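Local coordinates for lipoprotein (Colwellia psychrerythraea, PDB 3O0Y) that is of unknown function but, as a putative lipoprotein of the DUF885 family in the metallopeptidase-like MA clan, may be related to zinc peptidases, at residues N139-G143 with E544-W549; E119-I124 with V286-D290; A190-L194 with Q281-Y287. All coordinates share one frame; numbering follows the deposited sequence.

Three contacts in one largely helical chain illustrate how loops are joined to helices, or to the ends of helices, far away in sequence through a few aromatic side chains. Interactions 2 and 3 both use helix 284-296, where Tyr287 takes part in each, and their centres lie about 9 Å apart. They also touch directly: Asn123 OD1 lies 3.0 Å from Gln191 NE2, and Ile124 packs on Trp193. Interaction 1 stands apart, its centre about 17 Å from that of interaction 2 and about 16 Å from that of interaction 3, with nearest atoms about 6 Å away in both cases. It alone meets a bound ion, a sulfate, probably from the crystallisation liquor, that Arg545 helps to bind.

Interaction 1: N139-G143 with E544-W549; sequences NQING and ERYMAW. With SO4 (sulfate ion), chain D.
Ile141 and Trp549 form the densest part of this contact. The branched side chain lies across one face of the indole, with CD1 of Ile141 3.9 Å from the centroid of the six-membered ring, a CH-pi contact, while CG2 sits over the same face near the rim. Having CG1 anti to the backbone N (chi1 -178°) sends the long branch out over the ring, where Ile141 CD1 also meets the aliphatic part of Arg545, 3.7 Å from its CG. At the indole edge, Trp549 NE1 donates a nearly straight bond of 3.0 Å to Asn142 OD1. The oxygen lies in the ring plane, yet the N-H arrives above the carbonyl plane of the amide; Asn139 ND2 reaches the same oxygen from the opposite face, so two donors grip it. Were Trp549 replaced by alanine, Asn142 OD1 would probably lose one of its two donors and a gap would open beside Ile141. Asn139 OD1 accepts from Ile141 N, an Asx turn, and, 2.9 Å away, from Asn142 N, which extends it to an Asx motif, placing Ile141 against the last turn of helix 536-548 and both side chains against Trp549, the first residue beyond it. A second ring, that of Trp130, meets Trp549 edge-to-face. Toward Glu544 the fit is looser. Gln140, bent at chi2, gives only a weak bond from NE2 to Glu544 O, and Gln140 OE1 rests 3.7 Å from Ala548 CB; the Glu544 carboxylate turns instead to a salt bridge with Arg521. The extended Arg545 leads away to a sulfate, whose O4 accepts from Arg545 NH2 at 2.7 Å in the guanidinium plane; NH1, which also bonds to Gln552, adds a weak bond to O4. Tyr556, Arg504 and Arg507 bind the same anion.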
loop_
_atom_site.group_PDB
_atom_site.type_symbol
_atom_site.label_atom_id
_atom_site.label_comp_id
_atom_site.label_asym_id
_atom_site.label_seq_id
_atom_site.Cartn_x
_atom_site.Cartn_y
_atom_site.Cartn_z
ATOM N N ASN A 139 -15.523 0.479 -3.664
ATOM C CA ASN A 139 -14.808 1.147 -4.724
ATOM C C ASN A 139 -14.159 0.072 -5.618
ATOM O O ASN A 139 -14.380 -1.109 -5.433
ATOM C CB ASN A 139 -13.801 2.158 -4.156
ATOM C CG ASN A 139 -12.614 1.507 -3.445
ATOM O OD1 ASN A 139 -11.806 0.862 -4.098
ATOM N ND2 ASN A 139 -12.506 1.668 -2.129
ATOM N N GLN A 140 -13.510 0.503 -6.678
ATOM C CA GLN A 140 -12.961 -0.421 -7.668
ATOM C C GLN A 140 -11.615 -1.085 -7.355
ATOM O O GLN A 140 -11.223 -1.962 -8.061
ATOM C CB GLN A 140 -12.859 0.345 -9.022
ATOM C CG GLN A 140 -11.522 1.065 -9.322
ATOM C CD GLN A 140 -11.283 2.369 -8.494
ATOM O OE1 GLN A 140 -12.106 2.771 -7.664
ATOM N NE2 GLN A 140 -10.108 2.971 -8.683
ATOM N N ILE A 141 -10.868 -0.581 -6.395
ATOM C CA ILE A 141 -9.494 -0.939 -6.164
ATOM C C ILE A 141 -9.286 -1.668 -4.839
ATOM O O ILE A 141 -8.495 -2.587 -4.806
ATOM C CB ILE A 141 -8.519 0.252 -6.359
ATOM C CG1 ILE A 141 -7.050 -0.132 -6.173
ATOM C CG2 ILE A 141 -8.845 1.453 -5.429
ATOM C CD1 ILE A 141 -6.050 0.935 -6.746
ATOM N N ASN A 142 -9.903 -1.231 -3.737
ATOM C CA ASN A 142 -9.760 -1.937 -2.443
ATOM C C ASN A 142 -11.028 -1.794 -1.604
ATOM O O ASN A 142 -12.099 -1.606 -2.136
ATOM C CB ASN A 142 -8.490 -1.495 -1.674
ATOM C CG ASN A 142 -8.620 -0.094 -1.079
ATOM O OD1 ASN A 142 -9.476 0.727 -1.518
ATOM N ND2 ASN A 142 -7.795 0.175 -0.061
ATOM N N GLY A 143 -10.899 -1.875 -0.297
ATOM C CA GLY A 143 -12.068 -1.935 0.563
ATOM C C GLY A 143 -12.372 -3.383 0.897
ATOM O O GLY A 143 -11.828 -4.294 0.279
ATOM N N GLU A 544 -7.945 6.618 -11.955
ATOM C CA GLU A 544 -9.097 6.153 -11.174
ATOM C C GLU A 544 -8.743 5.733 -9.737
ATOM O O GLU A 544 -9.498 5.917 -8.812
ATOM C CB GLU A 544 -9.883 5.061 -11.909
ATOM C CG GLU A 544 -10.449 5.645 -13.282
ATOM C CD GLU A 544 -11.256 4.695 -14.117
ATOM O OE1 GLU A 544 -11.531 3.568 -13.635
ATOM O OE2 GLU A 544 -11.719 5.110 -15.214
ATOM N N ARG A 545 -7.556 5.185 -9.553
ATOM C CA ARG A 545 -7.014 4.914 -8.226
ATOM C C ARG A 545 -6.929 6.244 -7.439
ATOM O O ARG A 545 -7.350 6.288 -6.279
ATOM C CB ARG A 545 -5.606 4.281 -8.344
ATOM C CG ARG A 545 -4.739 4.411 -7.130
ATOM C CD ARG A 545 -3.357 3.795 -7.398
ATOM N NE ARG A 545 -2.382 4.261 -6.447
ATOM C CZ ARG A 545 -1.154 3.783 -6.396
ATOM N NH1 ARG A 545 -0.309 4.277 -5.533
ATOM N NH2 ARG A 545 -0.794 2.831 -7.251
ATOM N N TYR A 546 -6.371 7.279 -8.042
ATOM C CA TYR A 546 -6.127 8.562 -7.318
ATOM C C TYR A 546 -7.443 9.156 -6.894
ATOM O O TYR A 546 -7.596 9.761 -5.807
ATOM C CB TYR A 546 -5.331 9.570 -8.131
ATOM C CG TYR A 546 -4.007 9.019 -8.645
ATOM C CD1 TYR A 546 -3.351 7.981 -8.036
ATOM C CD2 TYR A 546 -3.479 9.513 -9.798
ATOM C CE1 TYR A 546 -2.171 7.491 -8.594
ATOM C CE2 TYR A 546 -2.293 9.015 -10.348
ATOM C CZ TYR A 546 -1.687 8.014 -9.766
ATOM O OH TYR A 546 -0.517 7.536 -10.406
ATOM N N MET A 547 -8.431 8.954 -7.750
ATOM C CA MET A 547 -9.808 9.446 -7.480
ATOM C C MET A 547 -10.408 8.742 -6.244
ATOM O O MET A 547 -11.080 9.367 -5.465
ATOM C CB MET A 547 -10.732 9.259 -8.685
ATOM C CG MET A 547 -10.463 10.162 -9.907
ATOM S SD MET A 547 -11.273 9.659 -11.504
ATOM C CE MET A 547 -13.010 9.543 -10.885
ATOM N N ALA A 548 -10.109 7.463 -6.043
ATOM C CA ALA A 548 -10.620 6.653 -4.905
ATOM C C ALA A 548 -9.802 6.853 -3.656
ATOM O O ALA A 548 -10.300 6.605 -2.560
ATOM C CB ALA A 548 -10.600 5.123 -5.274
ATOM N N TRP A 549 -8.515 7.202 -3.818
ATOM C CA TRP A 549 -7.533 7.352 -2.716
ATOM C C TRP A 549 -6.909 8.743 -2.637
ATOM O O TRP A 549 -5.714 8.906 -2.743
ATOM C CB TRP A 549 -6.383 6.355 -2.873
ATOM C CG TRP A 549 -6.702 4.941 -2.759
ATOM C CD1 TRP A 549 -7.845 4.364 -2.274
ATOM C CD2 TRP A 549 -5.813 3.850 -3.057
ATOM N NE1 TRP A 549 -7.738 2.999 -2.306
ATOM C CE2 TRP A 549 -6.506 2.658 -2.790
ATOM C CE3 TRP A 549 -4.514 3.768 -3.556
ATOM C CZ2 TRP A 549 -5.938 1.411 -3.000
ATOM C CZ3 TRP A 549 -3.958 2.539 -3.795
ATOM C CH2 TRP A 549 -4.653 1.368 -3.480
HETATM S S SO4 D . 3.152 2.090 -6.494
HETATM O O1 SO4 D . 4.177 3.121 -6.808
HETATM O O2 SO4 D . 3.644 0.825 -6.930
HETATM O O3 SO4 D . 2.920 1.943 -5.036
HETATM O O4 SO4 D . 1.864 2.486 -6.999
#

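Interaction 2: E119-I124 with V286-D290; sequences EPNFNI and VYYQD
Phe122 and Tyr287 make an edge-to-face aromatic pair, the T-shaped motif that joins the loop 119-124 to helix 284-296. The edge of Tyr287 is directed at the face of Phe122, with ring centroids 5.7 Å apart and planes at 75°. Farther along the phenyl ring, Phe122 CE1 rests 3.8 Å from Tyr287 CB, and Val286 CG1 comes to the rim of Phe122 in the plane of the ring. Ile124 adds a lighter touch, its CD1 4.2 Å from Tyr287 CE1. Nearer the start of the loop, the bent side chain of Glu119 lays its methylenes against the carboxylate of Asp290, Glu119 CG to Asp290 CG 3.4 Å. The two carboxylate planes are nearly perpendicular, and their charged atoms do not meet. Asp290 OD1 is engaged by Arg114 in a salt bridge and by Gln294, which probably eases the nearness of two acids.

Behind this first shell, a type I beta turn from Glu119 to Phe122 brings Phe122 round beside the helix, consistent with the ring facing it; with CG anti to its carbonyl carbon (chi1 -68°), Phe122 reaches across to the first turn of the helix. Beyond Phe122, Asn123 O is bound by Lys184. The turn is closed by Phe122 N to Glu119 O, and the Glu119 carboxylate braces it, OE1 accepting from Asn121 N at 2.7 Å, met nearly head-on.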
loop_
_atom_site.group_PDB
_atom_site.type_symbol
_atom_site.label_atom_id
_atom_site.label_comp_id
_atom_site.label_asym_id
_atom_site.label_seq_id
_atom_site.Cartn_x
_atom_site.Cartn_y
_atom_site.Cartn_z
ATOM N N GLU A 119 -10.254 11.669 10.662
ATOM C CA GLU A 119 -10.581 13.062 10.921
ATOM C C GLU A 119 -11.875 13.098 11.742
ATOM O O GLU A 119 -12.893 12.527 11.334
ATOM C CB GLU A 119 -10.759 13.757 9.591
ATOM C CG GLU A 119 -10.313 15.199 9.521
ATOM C CD GLU A 119 -11.298 16.223 10.076
ATOM O OE1 GLU A 119 -12.223 15.865 10.795
ATOM O OE2 GLU A 119 -11.161 17.431 9.760
ATOM N N PRO A 120 -11.814 13.700 12.929
ATOM C CA PRO A 120 -12.900 13.476 13.876
ATOM C C PRO A 120 -14.195 14.131 13.498
ATOM O O PRO A 120 -15.229 13.804 14.123
ATOM C CB PRO A 120 -12.370 14.109 15.174
ATOM C CG PRO A 120 -10.861 14.080 15.018
ATOM C CD PRO A 120 -10.664 14.348 13.568
ATOM N N ASN A 121 -14.185 15.017 12.504
ATOM C CA ASN A 121 -15.452 15.582 12.014
ATOM C C ASN A 121 -16.044 14.883 10.802
ATOM O O ASN A 121 -17.153 15.220 10.387
ATOM C CB ASN A 121 -15.295 17.076 11.769
ATOM C CG ASN A 121 -14.955 17.844 13.042
ATOM O OD1 ASN A 121 -15.294 17.437 14.171
ATOM N ND2 ASN A 121 -14.331 18.994 12.858
ATOM N N PHE A 122 -15.375 13.831 10.317
ATOM C CA PHE A 122 -15.933 12.998 9.263
ATOM C C PHE A 122 -16.272 11.588 9.795
ATOM O O PHE A 122 -15.343 10.813 10.155
ATOM C CB PHE A 122 -14.927 12.856 8.127
ATOM C CG PHE A 122 -14.679 14.144 7.364
ATOM C CD1 PHE A 122 -15.290 14.378 6.147
ATOM C CD2 PHE A 122 -13.895 15.177 7.935
ATOM C CE1 PHE A 122 -15.090 15.606 5.469
ATOM C CE2 PHE A 122 -13.718 16.380 7.276
ATOM C CZ PHE A 122 -14.288 16.579 6.019
ATOM N N ASN A 123 -17.536 11.205 9.742
ATOM C CA ASN A 123 -17.931 9.855 10.067
ATOM C C ASN A 123 -18.107 8.938 8.870
ATOM O O ASN A 123 -18.388 7.743 9.042
ATOM C CB ASN A 123 -19.167 9.840 10.941
ATOM C CG ASN A 123 -20.396 10.239 10.203
ATOM O OD1 ASN A 123 -20.321 10.797 9.144
ATOM N ND2 ASN A 123 -21.570 9.976 10.797
ATOM N N ILE A 124 -17.866 9.491 7.678
ATOM C CA ILE A 124 -17.967 8.770 6.424
ATOM C C ILE A 124 -16.840 7.788 6.166
ATOM O O ILE A 124 -15.857 7.715 6.927
ATOM C CB ILE A 124 -18.135 9.764 5.225
ATOM C CG1 ILE A 124 -17.001 10.837 5.124
ATOM C CG2 ILE A 124 -19.465 10.537 5.355
ATOM C CD1 ILE A 124 -15.521 10.364 5.143
ATOM N N VAL A 286 -11.777 20.288 2.967
ATOM C CA VAL A 286 -11.277 20.024 4.284
ATOM C C VAL A 286 -10.828 18.575 4.410
ATOM O O VAL A 286 -9.801 18.297 5.034
ATOM C CB VAL A 286 -12.392 20.409 5.321
ATOM C CG1 VAL A 286 -11.989 19.911 6.697
ATOM C CG2 VAL A 286 -12.603 21.933 5.242
ATOM N N TYR A 287 -11.574 17.651 3.856
ATOM C CA TYR A 287 -11.136 16.272 3.801
ATOM C C TYR A 287 -9.750 16.100 3.152
ATOM O O TYR A 287 -8.880 15.407 3.696
ATOM C CB TYR A 287 -12.145 15.443 3.049
ATOM C CG TYR A 287 -11.754 13.987 2.930
ATOM C CD1 TYR A 287 -12.162 13.054 3.853
ATOM C CD2 TYR A 287 -10.864 13.583 1.975
ATOM C CE1 TYR A 287 -11.762 11.719 3.745
ATOM C CE2 TYR A 287 -10.408 12.303 1.898
ATOM C CZ TYR A 287 -10.846 11.359 2.788
ATOM O OH TYR A 287 -10.410 10.043 2.680
ATOM N N TYR A 288 -9.586 16.776 2.010
ATOM C CA TYR A 288 -8.345 16.666 1.255
ATOM C C TYR A 288 -7.189 17.235 2.033
ATOM O O TYR A 288 -6.096 16.626 2.053
ATOM C CB TYR A 288 -8.487 17.325 -0.128
ATOM C CG TYR A 288 -7.288 17.040 -1.027
ATOM C CD1 TYR A 288 -6.928 15.724 -1.327
ATOM C CD2 TYR A 288 -6.561 18.085 -1.615
ATOM C CE1 TYR A 288 -5.828 15.464 -2.146
ATOM C CE2 TYR A 288 -5.505 17.815 -2.469
ATOM C CZ TYR A 288 -5.145 16.539 -2.702
ATOM O OH TYR A 288 -4.066 16.291 -3.547
ATOM N N GLN A 289 -7.391 18.356 2.724
ATOM C CA GLN A 289 -6.298 18.910 3.543
ATOM C C GLN A 289 -5.851 17.908 4.656
ATOM O O GLN A 289 -4.648 17.703 4.934
ATOM C CB GLN A 289 -6.618 20.310 4.112
ATOM C CG GLN A 289 -5.357 21.041 4.646
ATOM C CD GLN A 289 -4.318 21.380 3.520
ATOM O OE1 GLN A 289 -3.063 21.054 3.558
ATOM N NE2 GLN A 289 -4.838 22.045 2.503
ATOM N N ASP A 290 -6.797 17.219 5.225
ATOM C CA ASP A 290 -6.504 16.108 6.143
ATOM C C ASP A 290 -5.781 14.937 5.494
ATOM O O ASP A 290 -4.816 14.426 6.057
ATOM C CB ASP A 290 -7.793 15.612 6.842
ATOM C CG ASP A 290 -7.498 14.460 7.831
ATOM O OD1 ASP A 290 -6.835 14.711 8.896
ATOM O OD2 ASP A 290 -7.780 13.299 7.446
#

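Interaction 3: A190-L194 with Q281-Y287; sequences AQNWL and QPKGSVY
Gln281 and Leu194 are joined by two hydrogen bonds between one side-chain amide and the backbone of one residue. Gln281 NE2 donates to Leu194 O at 2.8 Å, with that oxygen close to the amide plane, and Leu194 N returns a bond of 3.2 Å to Gln281 OE1. Both donors are tilted some 30° from the carbonyl planes they approach. A bend at chi2 (-66°) folds the amide back to lie alongside the loop, where Arg273 gives OE1 a further, weak bond.

Van der Waals contact centres on Trp193. Gln281 CG sits over one face of its six-membered ring, 4.0 Å from the centroid and 11° off the normal, a CH-pi contact, while Gln281 CB comes 3.5 Å from Trp193 CZ3. At the indole edge, near the ring plane, lies Pro282 O. The far corner of the indole meets Tyr287: Trp193 CH2 approaches Tyr287 CD1 to 3.8 Å, the two rings oblique to each other, with Trp193 CZ2 over the tyrosine face. Pro282 packs its own ring on the loop backbone, its CD 3.2 Å from Asn192 O, an oxygen hydrogen-bonded to Arg273.

Backbone motifs hold both sides in place. A Schellman motif with Asn192 as C-prime residue ends helix 174-190, and a type II beta turn from Gln281 to Gly284 leads into helix 284-296, whose N-cap is Lys283. The contact thus ties the end of one helix to the start of another. Trp193 NE1 bonds to Pro135 O, so the indole's polar atom is satisfied beyond the two segments, while the amide of Gln281 serves as a substitute backbone partner for Leu194 and Gln281 CG covers the Trp193 ring.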
loop_
_atom_site.group_PDB
_atom_site.type_symbol
_atom_site.label_atom_id
_atom_site.label_comp_id
_atom_site.label_asym_id
_atom_site.label_seq_id
_atom_site.Cartn_x
_atom_site.Cartn_y
_atom_site.Cartn_z
ATOM N N ALA A 190 -26.703 9.266 2.553
ATOM C CA ALA A 190 -27.737 10.094 3.210
ATOM C C ALA A 190 -27.190 11.488 3.550
ATOM O O ALA A 190 -27.950 12.457 3.595
ATOM C CB ALA A 190 -28.279 9.408 4.444
ATOM N N GLN A 191 -25.876 11.574 3.761
ATOM C CA GLN A 191 -25.150 12.824 3.978
ATOM C C GLN A 191 -24.547 13.400 2.695
ATOM O O GLN A 191 -23.637 14.232 2.777
ATOM C CB GLN A 191 -23.919 12.523 4.827
ATOM C CG GLN A 191 -24.136 12.351 6.230
ATOM C CD GLN A 191 -22.820 11.950 6.926
ATOM O OE1 GLN A 191 -21.848 12.716 6.916
ATOM N NE2 GLN A 191 -22.824 10.808 7.574
ATOM N N ASN A 192 -24.941 12.883 1.538
ATOM C CA ASN A 192 -24.423 13.312 0.247
ATOM C C ASN A 192 -22.925 13.024 0.055
ATOM O O ASN A 192 -22.251 13.677 -0.705
ATOM C CB ASN A 192 -24.641 14.791 0.038
ATOM C CG ASN A 192 -26.128 15.128 -0.044
ATOM O OD1 ASN A 192 -26.908 14.462 -0.764
ATOM N ND2 ASN A 192 -26.524 16.156 0.682
ATOM N N TRP A 193 -22.464 11.986 0.710
ATOM C CA TRP A 193 -21.108 11.522 0.484
ATOM C C TRP A 193 -21.185 10.200 -0.290
ATOM O O TRP A 193 -21.612 9.159 0.246
ATOM C CB TRP A 193 -20.449 11.300 1.832
ATOM C CG TRP A 193 -18.999 10.929 1.725
ATOM C CD1 TRP A 193 -18.481 9.708 1.460
ATOM C CD2 TRP A 193 -17.900 11.833 1.840
ATOM N NE1 TRP A 193 -17.090 9.794 1.437
ATOM C CE2 TRP A 193 -16.726 11.100 1.630
ATOM C CE3 TRP A 193 -17.797 13.197 2.080
ATOM C CZ2 TRP A 193 -15.470 11.686 1.720
ATOM C CZ3 TRP A 193 -16.573 13.781 2.153
ATOM C CH2 TRP A 193 -15.412 13.037 1.929
ATOM N N LEU A 194 -20.801 10.254 -1.563
ATOM C CA LEU A 194 -20.763 9.040 -2.374
ATOM C C LEU A 194 -19.798 9.118 -3.518
ATOM O O LEU A 194 -19.377 10.161 -3.879
ATOM C CB LEU A 194 -22.140 8.614 -2.876
ATOM C CG LEU A 194 -23.183 9.559 -3.450
ATOM C CD1 LEU A 194 -22.625 10.853 -3.898
ATOM C CD2 LEU A 194 -23.992 8.748 -4.513
ATOM N N GLN A 281 -17.347 16.636 -2.928
ATOM C CA GLN A 281 -18.055 16.147 -1.758
ATOM C C GLN A 281 -18.302 17.303 -0.799
ATOM O O GLN A 281 -17.599 18.325 -0.841
ATOM C CB GLN A 281 -17.223 15.092 -1.028
ATOM C CG GLN A 281 -16.805 13.902 -1.853
ATOM C CD GLN A 281 -17.902 12.965 -2.356
ATOM O OE1 GLN A 281 -19.052 12.934 -1.855
ATOM N NE2 GLN A 281 -17.552 12.198 -3.383
ATOM N N PRO A 282 -19.337 17.183 0.070
ATOM C CA PRO A 282 -19.500 18.182 1.129
ATOM C C PRO A 282 -18.307 18.205 2.055
ATOM O O PRO A 282 -17.838 17.144 2.466
ATOM C CB PRO A 282 -20.816 17.757 1.839
ATOM C CG PRO A 282 -20.987 16.373 1.525
ATOM C CD PRO A 282 -20.368 16.141 0.151
ATOM N N LYS A 283 -17.729 19.393 2.229
ATOM C CA LYS A 283 -16.525 19.565 3.009
ATOM C C LYS A 283 -15.329 18.800 2.386
ATOM O O LYS A 283 -14.358 18.500 3.096
ATOM C CB LYS A 283 -16.714 19.077 4.452
ATOM C CG LYS A 283 -17.918 19.722 5.233
ATOM C CD LYS A 283 -17.678 21.184 5.573
ATOM C CE LYS A 283 -17.306 21.437 7.081
ATOM N NZ LYS A 283 -15.769 21.699 7.383
ATOM N N GLY A 284 -15.357 18.579 1.063
ATOM C CA GLY A 284 -14.313 17.756 0.406
ATOM C C GLY A 284 -12.965 18.412 0.502
ATOM O O GLY A 284 -11.931 17.713 0.598
ATOM N N SER A 285 -12.924 19.746 0.534
ATOM C CA SER A 285 -11.625 20.426 0.594
ATOM C C SER A 285 -10.948 20.293 1.939
ATOM O O SER A 285 -9.715 20.127 2.062
ATOM C CB SER A 285 -11.725 21.895 0.249
ATOM O OG SER A 285 -12.235 22.638 1.365
ATOM N N VAL A 286 -11.777 20.288 2.967
ATOM C CA VAL A 286 -11.277 20.024 4.284
ATOM C C VAL A 286 -10.828 18.575 4.410
ATOM O O VAL A 286 -9.801 18.297 5.034
ATOM C CB VAL A 286 -12.392 20.409 5.321
ATOM C CG1 VAL A 286 -11.989 19.911 6.697
ATOM C CG2 VAL A 286 -12.603 21.933 5.242
ATOM N N TYR A 287 -11.574 17.651 3.856
ATOM C CA TYR A 287 -11.136 16.272 3.801
ATOM C C TYR A 287 -9.750 16.100 3.152
ATOM O O TYR A 287 -8.880 15.407 3.696
ATOM C CB TYR A 287 -12.145 15.443 3.049
ATOM C CG TYR A 287 -11.754 13.987 2.930
ATOM C CD1 TYR A 287 -12.162 13.054 3.853
ATOM C CD2 TYR A 287 -10.864 13.583 1.975
ATOM C CE1 TYR A 287 -11.762 11.719 3.745
ATOM C CE2 TYR A 287 -10.408 12.303 1.898
ATOM C CZ TYR A 287 -10.846 11.359 2.788
ATOM O OH TYR A 287 -10.410 10.043 2.680
#